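Local coordinates for protein glycoside hydrolase family 31 (Trueperella pyogenes, PDB 5I0F) that probably degrades cycloalternan, a cyclic glucose oligosaccharide, acting as a family 31 glycoside hydrolase through a covalent intermediate, at residues E76-A81 against E198-Q203; G531-D534 against E538-R541. All blocks are in the same frame, centred on the assembly; numbering follows the deposited sequence.

Contact 1 (E76-A81 against E198-Q203); sequences EGHLAA and EQYKAQ. With CA (calcium ion), chain H; GLC (alpha-D-glucopyranose), chain B; GLC (alpha-D-glucopyranose), chain C.
His-78 and Tyr-200 swing their rings together from different first torsions: CG of His-78 stands beside its own backbone N (chi1 -77°), whereas CG of Tyr-200 lies anti to the nitrogen of its own residue (chi1 173°). The result is an offset stack, with centroids 4.1 Å apart and planes inclined by 17°. The overlap is rim on rim, and its closest approach, His-78 NE2 to Tyr-200 CD2, is 3.2 Å. Lys-201 CG lies over the centre of the opposite face of the tyrosine, so the phenol is sandwiched between an imidazole and an aliphatic chain, while its OH is bonded to Glu-593. Gly-77 suits the backbone beside the stack because a CB would clash with Tyr-200 O; its own carbonyl O comes to the edge of the phenol ring, 3.5 Å from Tyr-200 CE2. Two waters complete this side, one joining Gly-77 N to Tyr-200 O, the other joining Gly-77 O to Lys-201 NZ, whose main partner is Asp-534. On the backbone of the same turn, a calcium ion is bound by Glu-76 O and Leu-79 O, each at 2.4 Å, with Glu-76 OE1 gripping one of the metal-bound waters.

At the sugar, His-78 NE2 gives an almost straight hydrogen bond of 2.7 Å to O6 of the chain B glucose. The same hydroxyl donates in turn to Glu-198 OE2 in a very short bond of 2.5 Å. A histidine donor and a carboxylate acceptor thus suit the two roles of one primary hydroxyl. Since the donor comes from the N-terminal-domain loop and the acceptor from the 198-203 loop, the chemistry implies that the two loops read the glucose jointly; the stack, with Trp-429 also meeting the imidazole, probably steadies its tilt.

Contact 2 (G531-D534 against E538-R541); sequences GDED and EAFR. With CA (calcium ion), chain E; GLC (alpha-D-glucopyranose), chain B; BGC (beta-D-glucopyranose), chain D.
The carboxylate of Glu-533 turns one flat face to the methyl of Ala-539, which sits almost directly above its central carbon, with CD to CB at 3.5 Å. At the edge of the same group, OE1 accepts the backbone N-H of Asp-534 at 2.9 Å from N, met on the anti side and 27° out of the plane. A bend at chi2 (-69°) folds the glutamate back far enough for this, and from the opposite side of the plane to the methyl, Ala-202 N is a second donor to OE1. Asp-534 O completes the seat of the methyl, 3.4 Å from Ala-539 CB. Alanine fits here because the loop backbone passes close to the helix and a single methyl fills the interval.

The two oxygens of Asp-532 reach different sugars. OD1 accepts a hydrogen bond from O2 of the beta-glucose at 2.7 Å, and OD2 lies 2.6 Å from O3 of the chain B glucose, so one carboxylate spans two saccharide units. Asp-534 suits a metal position: OD1 binds calcium at 2.5 Å, alongside five waters, and also forms a salt bridge with Lys-201 NZ. On the helix, Arg-541 holds Glu-538 side-on in a salt bridge, with NE and NH1 both reaching OE1, which lies in the guanidinium plane; the NH1 bond is 3.1 Å.

This is packing of a barrel loop on the helix it leads into. Residues 531-534 follow strand 527-529 of the TIM barrel, and Ala-539 lies in the first turn of helix 537-551, while Phe-540 points away from the loop to pack on helix 572-583 and on Trp-560 of strand 558-561.

How the contacts relate
Contact 1 closes before contact 2 opens along the chain, and their centres lie 12 Å apart. Contact 1 joins a loop of the N-terminal domain to the loop between strand 191-194 and helix 203-206; contact 2 belongs to the TIM barrel, after its sixth strand. The loops 198-203 and 531-534 bring them together through a salt bridge between Lys-201 NZ and Asp-534 OD1, 2.7 Å long, a probable hydrogen bond from Gln-203 NE2 to Asp-532 O, and packing of Tyr-200 on Asp-532. Both contacts touch the chain B glucose, so the N-terminal-domain loop, the 198-203 loop and the barrel contribute to one glycan pocket, with a calcium ion bound within each contact.

Contact 1 (E76-A81 against E198-Q203)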
loop_
_atom_site.group_PDB
_atom_site.type_symbol
_atom_site.label_atom_id
_atom_site.label_comp_id
_atom_site.label_asym_id
_atom_site.label_seq_id
_atom_site.Cartn_x
_atom_site.Cartn_y
_atom_site.Cartn_z
ATOM N N GLU A 76 -9.302 11.230 7.699
ATOM C CA GLU A 76 -10.525 11.198 8.502
ATOM C C GLU A 76 -10.609 9.976 9.424
ATOM O O GLU A 76 -11.282 10.023 10.467
ATOM C CB GLU A 76 -11.764 11.259 7.590
ATOM C CG GLU A 76 -11.833 12.473 6.654
ATOM C CD GLU A 76 -12.099 13.810 7.355
ATOM O OE1 GLU A 76 -12.664 13.858 8.476
ATOM O OE2 GLU A 76 -11.761 14.845 6.750
ATOM N N GLY A 77 -9.938 8.881 9.060
ATOM C CA GLY A 77 -9.815 7.734 9.964
ATOM C C GLY A 77 -9.077 8.016 11.275
ATOM O O GLY A 77 -9.311 7.319 12.264
ATOM N N HIS A 78 -8.187 9.025 11.277
ATOM C CA HIS A 78 -7.447 9.450 12.483
ATOM C C HIS A 78 -8.077 10.660 13.177
ATOM O O HIS A 78 -7.429 11.269 14.028
ATOM C CB HIS A 78 -5.980 9.782 12.153
ATOM C CG HIS A 78 -5.114 8.579 11.956
ATOM N ND1 HIS A 78 -4.850 7.680 12.974
ATOM C CD2 HIS A 78 -4.435 8.134 10.869
ATOM C CE1 HIS A 78 -4.045 6.736 12.516
ATOM N NE2 HIS A 78 -3.779 6.987 11.245
ATOM N N LEU A 79 -9.311 11.028 12.807
ATOM C CA LEU A 79 -9.909 12.287 13.263
ATOM C C LEU A 79 -11.327 12.119 13.784
ATOM O O LEU A 79 -12.179 11.511 13.134
ATOM C CB LEU A 79 -9.890 13.329 12.140
ATOM C CG LEU A 79 -8.485 13.901 11.855
ATOM C CD1 LEU A 79 -8.437 14.559 10.485
ATOM C CD2 LEU A 79 -8.037 14.886 12.940
ATOM N N ALA A 80 -11.565 12.680 14.965
ATOM C CA ALA A 80 -12.902 12.807 15.519
ATOM C C ALA A 80 -12.918 13.986 16.484
ATOM O O ALA A 80 -11.932 14.247 17.177
ATOM C CB ALA A 80 -13.309 11.533 16.233
ATOM N N ALA A 81 -14.054 14.673 16.540
ATOM C CA ALA A 81 -14.297 15.730 17.547
ATOM C C ALA A 81 -14.035 15.276 18.999
ATOM O O ALA A 81 -13.644 16.083 19.866
ATOM C CB ALA A 81 -15.715 16.244 17.410
ATOM N N GLU A 198 -0.183 6.040 2.068
ATOM C CA GLU A 198 -0.836 5.395 3.197
ATOM C C GLU A 198 -2.197 6.029 3.505
ATOM O O GLU A 198 -2.276 7.025 4.220
ATOM C CB GLU A 198 0.033 5.401 4.455
ATOM C CG GLU A 198 -0.561 4.462 5.499
ATOM C CD GLU A 198 -0.438 4.912 6.943
ATOM O OE1 GLU A 198 0.568 5.557 7.320
ATOM O OE2 GLU A 198 -1.355 4.546 7.716
ATOM N N GLN A 199 -3.257 5.442 2.951
ATOM C CA GLN A 199 -4.630 5.822 3.271
ATOM C C GLN A 199 -5.099 4.926 4.394
ATOM O O GLN A 199 -5.303 3.710 4.175
ATOM C CB GLN A 199 -5.534 5.704 2.035
ATOM C CG GLN A 199 -7.013 5.945 2.285
ATOM C CD GLN A 199 -7.306 7.271 2.920
ATOM O OE1 GLN A 199 -6.844 8.311 2.453
ATOM N NE2 GLN A 199 -8.062 7.252 3.995
ATOM N N TYR A 200 -5.245 5.509 5.590
ATOM C CA TYR A 200 -5.612 4.745 6.779
ATOM C C TYR A 200 -7.123 4.551 6.761
ATOM O O TYR A 200 -7.869 5.468 7.060
ATOM C CB TYR A 200 -5.138 5.412 8.081
ATOM C CG TYR A 200 -5.632 4.755 9.371
ATOM C CD1 TYR A 200 -5.297 3.438 9.700
ATOM C CD2 TYR A 200 -6.422 5.462 10.273
ATOM C CE1 TYR A 200 -5.753 2.845 10.882
ATOM C CE2 TYR A 200 -6.870 4.886 11.456
ATOM C CZ TYR A 200 -6.545 3.575 11.758
ATOM O OH TYR A 200 -6.981 3.008 12.937
ATOM N N LYS A 201 -7.528 3.344 6.372
ATOM C CA LYS A 201 -8.926 2.907 6.261
ATOM C C LYS A 201 -9.669 3.589 5.112
ATOM O O LYS A 201 -9.243 4.637 4.595
ATOM C CB LYS A 201 -9.672 3.015 7.619
ATOM C CG LYS A 201 -8.875 2.374 8.769
ATOM C CD LYS A 201 -9.640 2.184 10.073
ATOM C CE LYS A 201 -10.203 3.473 10.621
ATOM N NZ LYS A 201 -10.906 3.258 11.919
ATOM N N ALA A 202 -10.781 2.971 4.715
ATOM C CA ALA A 202 -11.669 3.478 3.658
ATOM C C ALA A 202 -10.925 3.804 2.353
ATOM O O ALA A 202 -11.171 4.837 1.717
ATOM C CB ALA A 202 -12.417 4.712 4.169
ATOM N N GLN A 203 -10.025 2.912 1.934
ATOM C CA GLN A 203 -9.245 3.136 0.713
ATOM C C GLN A 203 -10.159 3.228 -0.525
ATOM O O GLN A 203 -9.892 4.021 -1.447
ATOM C CB GLN A 203 -8.224 2.034 0.501
ATOM C CG GLN A 203 -7.134 1.931 1.590
ATOM C CD GLN A 203 -7.535 1.084 2.811
ATOM O OE1 GLN A 203 -8.498 0.317 2.766
ATOM N NE2 GLN A 203 -6.761 1.191 3.888
HETATM CA CA CA H . -13.424 10.337 11.430
HETATM C C1 GLC B . -2.535 3.133 13.094
HETATM C C2 GLC B . -2.570 1.804 12.336
HETATM C C3 GLC B . -1.269 1.587 11.573
HETATM C C4 GLC B . -1.033 2.757 10.630
HETATM C C5 GLC B . -0.978 4.029 11.481
HETATM C C6 GLC B . -0.720 5.284 10.664
HETATM O O2 GLC B . -2.812 0.737 13.257
HETATM O O3 GLC B . -1.351 0.360 10.830
HETATM O O4 GLC B . 0.183 2.559 9.881
HETATM O O5 GLC B . -2.209 4.207 12.208
HETATM O O6 GLC B . -1.858 5.651 9.869
HETATM C C1 GLC C . -5.123 5.300 15.826
HETATM C C2 GLC C . -5.802 4.049 16.373
HETATM C C3 GLC C . -4.821 3.229 17.210
HETATM C C4 GLC C . -3.551 2.916 16.416
HETATM C C5 GLC C . -2.941 4.237 15.923
HETATM C C6 GLC C . -1.644 4.120 15.117
HETATM O O1 GLC C . -4.790 6.183 16.905
HETATM O O2 GLC C . -6.931 4.425 17.174
HETATM O O3 GLC C . -5.481 2.036 17.638
HETATM O O4 GLC C . -2.599 2.214 17.223
HETATM O O5 GLC C . -3.929 4.931 15.132
HETATM O O6 GLC C . -1.624 3.001 14.210
HETATM O O HOH W 1 -8.989 10.525 4.678
HETATM O O HOH W 2 -13.583 12.567 10.715
HETATM O O HOH W 3 -7.611 8.252 7.578
HETATM O O HOH W 4 -11.803 5.897 12.552
HETATM O O HOH W 5 -13.240 8.881 13.309
HETATM O O HOH W 6 -13.809 7.863 10.699
#

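Contact 2 (G531-D534 against E538-R541)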
loop_
_atom_site.group_PDB
_atom_site.type_symbol
_atom_site.label_atom_id
_atom_site.label_comp_id
_atom_site.label_asym_id
_atom_site.label_seq_id
_atom_site.Cartn_x
_atom_site.Cartn_y
_atom_site.Cartn_z
ATOM N N GLY A 531 -3.937 -4.100 3.882
ATOM C CA GLY A 531 -3.774 -2.958 4.796
ATOM C C GLY A 531 -4.883 -2.810 5.816
ATOM O O GLY A 531 -5.510 -3.803 6.234
ATOM N N ASP A 532 -5.106 -1.569 6.229
ATOM C CA ASP A 532 -5.898 -1.275 7.414
ATOM C C ASP A 532 -7.336 -0.944 7.091
ATOM O O ASP A 532 -7.590 -0.019 6.313
ATOM C CB ASP A 532 -5.311 -0.065 8.130
ATOM C CG ASP A 532 -3.938 -0.304 8.675
ATOM O OD1 ASP A 532 -3.513 -1.471 8.782
ATOM O OD2 ASP A 532 -3.296 0.704 9.064
ATOM N N GLU A 533 -8.282 -1.642 7.728
ATOM C CA GLU A 533 -9.694 -1.306 7.564
ATOM C C GLU A 533 -10.528 -1.482 8.828
ATOM O O GLU A 533 -10.145 -2.178 9.769
ATOM C CB GLU A 533 -10.351 -2.129 6.422
ATOM C CG GLU A 533 -10.518 -1.396 5.069
ATOM C CD GLU A 533 -11.558 -0.269 5.070
ATOM O OE1 GLU A 533 -11.802 0.366 6.135
ATOM O OE2 GLU A 533 -12.146 0.015 3.984
ATOM N N ASP A 534 -11.699 -0.856 8.795
ATOM C CA ASP A 534 -12.753 -1.063 9.775
ATOM C C ASP A 534 -13.438 -2.428 9.565
ATOM O O ASP A 534 -13.342 -3.036 8.496
ATOM C CB ASP A 534 -13.794 0.049 9.655
ATOM C CG ASP A 534 -13.272 1.394 10.149
ATOM O OD1 ASP A 534 -12.940 1.501 11.352
ATOM O OD2 ASP A 534 -13.182 2.344 9.340
ATOM N N GLU A 538 -18.902 -2.868 3.957
ATOM C CA GLU A 538 -18.297 -2.134 2.847
ATOM C C GLU A 538 -16.801 -2.440 2.717
ATOM O O GLU A 538 -16.299 -2.621 1.596
ATOM C CB GLU A 538 -18.539 -0.609 2.965
ATOM C CG GLU A 538 -18.037 0.208 1.763
ATOM C CD GLU A 538 -18.439 -0.363 0.390
ATOM O OE1 GLU A 538 -19.639 -0.751 0.188
ATOM O OE2 GLU A 538 -17.529 -0.471 -0.491
ATOM N N ALA A 539 -16.102 -2.540 3.845
ATOM C CA ALA A 539 -14.683 -2.879 3.810
ATOM C C ALA A 539 -14.414 -4.310 3.296
ATOM O O ALA A 539 -13.434 -4.546 2.582
ATOM C CB ALA A 539 -14.056 -2.664 5.177
ATOM N N PHE A 540 -15.287 -5.243 3.672
ATOM C CA PHE A 540 -15.279 -6.614 3.149
ATOM C C PHE A 540 -15.388 -6.603 1.618
ATOM O O PHE A 540 -14.536 -7.182 0.925
ATOM C CB PHE A 540 -16.435 -7.390 3.841
ATOM C CG PHE A 540 -16.626 -8.830 3.429
ATOM C CD1 PHE A 540 -15.679 -9.568 2.738
ATOM C CD2 PHE A 540 -17.820 -9.464 3.780
ATOM C CE1 PHE A 540 -15.898 -10.892 2.410
ATOM C CE2 PHE A 540 -18.041 -10.808 3.465
ATOM C CZ PHE A 540 -17.091 -11.512 2.758
ATOM N N ARG A 541 -16.405 -5.919 1.087
ATOM C CA ARG A 541 -16.542 -5.811 -0.375
ATOM C C ARG A 541 -15.321 -5.180 -1.028
ATOM O O ARG A 541 -14.851 -5.672 -2.073
ATOM C CB ARG A 541 -17.799 -5.030 -0.761
ATOM C CG ARG A 541 -19.071 -5.771 -0.364
ATOM C CD ARG A 541 -20.365 -5.074 -0.777
ATOM N NE ARG A 541 -20.662 -3.878 0.000
ATOM C CZ ARG A 541 -21.501 -3.784 1.051
ATOM N NH1 ARG A 541 -21.650 -2.607 1.642
ATOM N NH2 ARG A 541 -22.197 -4.817 1.533
HETATM CA CA CA E . -14.747 1.526 13.148
HETATM C C1 GLC B . -2.535 3.133 13.094
HETATM C C2 GLC B . -2.570 1.804 12.336
HETATM C C3 GLC B . -1.269 1.587 11.573
HETATM C C4 GLC B . -1.033 2.757 10.630
HETATM C C5 GLC B . -0.978 4.029 11.481
HETATM C C6 GLC B . -0.720 5.284 10.664
HETATM O O2 GLC B . -2.812 0.737 13.257
HETATM O O3 GLC B . -1.351 0.360 10.830
HETATM O O4 GLC B . 0.183 2.559 9.881
HETATM O O5 GLC B . -2.209 4.207 12.208
HETATM O O6 GLC B . -1.858 5.651 9.869
HETATM C C2 BGC D . -0.207 -2.304 9.949
HETATM C C3 BGC D . -1.063 -2.991 11.028
HETATM C C4 BGC D . -0.232 -3.157 12.297
HETATM C C5 BGC D . 0.345 -1.810 12.758
HETATM C C6 BGC D . 1.326 -2.050 13.898
HETATM C C1 BGC D . 1.105 -1.597 10.377
HETATM O O2 BGC D . -0.849 -1.864 8.735
HETATM O O3 BGC D . -1.543 -4.250 10.552
HETATM O O4 BGC D . -1.032 -3.733 13.348
HETATM O O5 BGC D . 1.011 -1.060 11.709
HETATM O O6 BGC D . 1.714 -0.812 14.503
HETATM O O HOH W 7 -12.453 1.628 14.235
HETATM O O HOH W 8 -15.284 1.595 15.376
HETATM O O HOH W 9 -14.517 -0.819 12.791
HETATM O O HOH W 10 -14.595 4.047 12.820
HETATM O O HOH W 11 -16.459 1.818 11.582
#